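Local coordinates for protein Endonuclease/exonuclease/phosphatase (Beutenbergia cavernae DSM 12333, PDB 4RUW) that is of unknown function but belongs to the endonuclease/exonuclease/phosphatase family, pairing a DNase I-like domain with a C-terminal immunoglobulin-like domain, at residues A[264-269]-A[324-329]. Sequence-based numbering, arbitrary orientation.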
loop_
_atom_site.group_PDB
_atom_site.type_symbol
_atom_site.label_atom_id
_atom_site.label_comp_id
_atom_site.label_asym_id
_atom_site.label_seq_id
_atom_site.Cartn_x
_atom_site.Cartn_y
_atom_site.Cartn_z
ATOM N N ALA A 264 -7.854 -2.490 1.426
ATOM C CA ALA A 264 -7.251 -3.492 2.301
ATOM C C ALA A 264 -5.747 -3.516 2.072
ATOM O O ALA A 264 -5.289 -3.518 0.925
ATOM C CB ALA A 264 -7.845 -4.861 2.019
ATOM N N ASP A 265 -4.990 -3.529 3.166
ATOM C CA ASP A 265 -3.544 -3.654 3.142
ATOM C C ASP A 265 -3.260 -5.118 2.827
ATOM O O ASP A 265 -3.421 -5.987 3.686
ATOM C CB ASP A 265 -3.030 -3.258 4.529
ATOM C CG ASP A 265 -1.518 -3.360 4.682
ATOM O OD1 ASP A 265 -0.825 -4.014 3.865
ATOM O OD2 ASP A 265 -1.029 -2.788 5.681
ATOM N N THR A 266 -2.875 -5.399 1.585
ATOM C CA THR A 266 -2.878 -6.784 1.138
ATOM C C THR A 266 -1.867 -7.651 1.891
ATOM O O THR A 266 -2.187 -8.774 2.265
ATOM C CB THR A 266 -2.711 -6.923 -0.390
ATOM O OG1 THR A 266 -1.443 -6.403 -0.800
ATOM C CG2 THR A 266 -3.853 -6.195 -1.125
ATOM N N TRP A 267 -0.674 -7.113 2.149
ATOM C CA TRP A 267 0.325 -7.864 2.895
ATOM C C TRP A 267 -0.243 -8.368 4.216
ATOM O O TRP A 267 -0.088 -9.535 4.583
ATOM C CB TRP A 267 1.547 -6.989 3.178
ATOM C CG TRP A 267 2.607 -7.746 3.938
ATOM C CD1 TRP A 267 2.721 -7.875 5.301
ATOM C CD2 TRP A 267 3.681 -8.510 3.369
ATOM N NE1 TRP A 267 3.811 -8.665 5.606
ATOM C CE2 TRP A 267 4.410 -9.066 4.443
ATOM C CE3 TRP A 267 4.100 -8.761 2.059
ATOM C CZ2 TRP A 267 5.526 -9.874 4.237
ATOM C CZ3 TRP A 267 5.217 -9.549 1.863
ATOM C CH2 TRP A 267 5.918 -10.094 2.942
ATOM N N ARG A 268 -0.909 -7.470 4.934
ATOM C CA ARG A 268 -1.386 -7.745 6.272
ATOM C C ARG A 268 -2.542 -8.750 6.301
ATOM O O ARG A 268 -2.838 -9.318 7.347
ATOM C CB ARG A 268 -1.794 -6.406 6.871
ATOM C CG ARG A 268 -2.096 -6.374 8.323
ATOM C CD ARG A 268 -2.391 -4.933 8.706
ATOM N NE ARG A 268 -2.431 -4.802 10.143
ATOM C CZ ARG A 268 -2.343 -3.648 10.787
ATOM N NH1 ARG A 268 -2.237 -2.501 10.111
ATOM N NH2 ARG A 268 -2.389 -3.652 12.109
ATOM N N GLN A 269 -3.190 -8.985 5.162
ATOM C CA GLN A 269 -4.244 -9.994 5.093
ATOM C C GLN A 269 -3.662 -11.403 5.141
ATOM O O GLN A 269 -4.290 -12.311 5.685
ATOM C CB GLN A 269 -5.075 -9.861 3.812
ATOM C CG GLN A 269 -5.639 -8.484 3.524
ATOM C CD GLN A 269 -6.423 -7.910 4.682
ATOM O OE1 GLN A 269 -7.445 -8.455 5.089
ATOM N NE2 GLN A 269 -5.948 -6.789 5.214
ATOM N N VAL A 324 7.870 -5.580 -3.040
ATOM C CA VAL A 324 6.744 -6.285 -2.431
ATOM C C VAL A 324 5.950 -6.910 -3.571
ATOM O O VAL A 324 5.552 -6.213 -4.513
ATOM C CB VAL A 324 5.840 -5.321 -1.621
ATOM C CG1 VAL A 324 4.632 -6.061 -1.064
ATOM C CG2 VAL A 324 6.632 -4.643 -0.510
ATOM N N VAL A 325 5.745 -8.221 -3.502
ATOM C CA VAL A 325 5.135 -8.978 -4.587
ATOM C C VAL A 325 3.889 -9.679 -4.087
ATOM O O VAL A 325 3.978 -10.589 -3.266
ATOM C CB VAL A 325 6.125 -10.021 -5.158
ATOM C CG1 VAL A 325 5.523 -10.719 -6.375
ATOM C CG2 VAL A 325 7.466 -9.367 -5.496
HETATM N N MSE A 326 2.728 -9.237 -4.556
HETATM C CA MSE A 326 1.455 -9.741 -4.045
HETATM C C MSE A 326 0.698 -10.516 -5.099
HETATM O O MSE A 326 0.613 -10.094 -6.257
HETATM C CB MSE A 326 0.565 -8.577 -3.612
HETATM C CG MSE A 326 1.183 -7.661 -2.551
HETATM SE SE MSE A 326 1.720 -8.574 -0.921
HETATM C CE MSE A 326 0.065 -9.524 -0.545
ATOM N N ASP A 327 0.117 -11.636 -4.681
ATOM C CA ASP A 327 -0.749 -12.435 -5.541
ATOM C C ASP A 327 -2.186 -12.200 -5.096
ATOM O O ASP A 327 -2.561 -12.530 -3.961
ATOM C CB ASP A 327 -0.380 -13.914 -5.445
ATOM C CG ASP A 327 0.936 -14.227 -6.139
ATOM O OD1 ASP A 327 1.138 -13.772 -7.280
ATOM O OD2 ASP A 327 1.783 -14.921 -5.543
ATOM N N LEU A 328 -2.976 -11.606 -5.991
ATOM C CA LEU A 328 -4.369 -11.267 -5.731
ATOM C C LEU A 328 -5.259 -12.104 -6.635
ATOM O O LEU A 328 -4.792 -12.692 -7.609
ATOM C CB LEU A 328 -4.607 -9.780 -6.019
ATOM C CG LEU A 328 -3.621 -8.801 -5.370
ATOM C CD1 LEU A 328 -3.964 -7.367 -5.763
ATOM C CD2 LEU A 328 -3.607 -8.966 -3.850
ATOM N N ARG A 329 -6.551 -12.148 -6.319
ATOM C CA ARG A 329 -7.514 -12.857 -7.147
ATOM C C ARG A 329 -8.770 -12.015 -7.210
ATOM O O ARG A 329 -9.273 -11.581 -6.183
ATOM C CB ARG A 329 -7.822 -14.222 -6.542
ATOM C CG ARG A 329 -8.749 -15.071 -7.387
ATOM C CD ARG A 329 -8.802 -16.484 -6.849
ATOM N NE ARG A 329 -7.493 -17.120 -6.942
ATOM C CZ ARG A 329 -7.056 -18.067 -6.117
ATOM N NH1 ARG A 329 -7.821 -18.489 -5.122
ATOM N NH2 ARG A 329 -5.847 -18.583 -6.284
#
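In the core of the DNase I-like beta sandwich, the edge strand 264-265 of one sheet and the turn that follows it bring Thr266 and Trp267 onto strand 324-330 of the other sheet, where Met326, a selenomethionine, lies centrally between Val324 and Leu328. The selenium is a Met-aromatic partner of Trp267, 3.8 Å from its CE3; it lies 75° off the normal of the six-membered ring, which puts it at the edge rather than over a face. With CG anti to the backbone N (chi1 -179°), Trp267 turns its benzo edge to this strand, and Val324 CG1 approaches CE3 obliquely at 4.2 Å. Met326 is folded at both chi2 (-57°) and chi3, which carries its CE back to 3.5 Å from Thr266 OG1 and 3.7 Å from Trp267 N, while its CG meets the same hydroxyl oxygen at 3.4 Å. Beside them, Thr266 CG2 packs against Leu328 CD2 at 3.9 Å. Thr266 OG1 is satisfied by Val298 O within its own sheet, and Trp267 NE1 is held by Asp272 O, a few residues on. The segments are thus joined by van der Waals packing, including C-H groups against the bonded hydroxyl oxygen, and by the Met-aromatic contact.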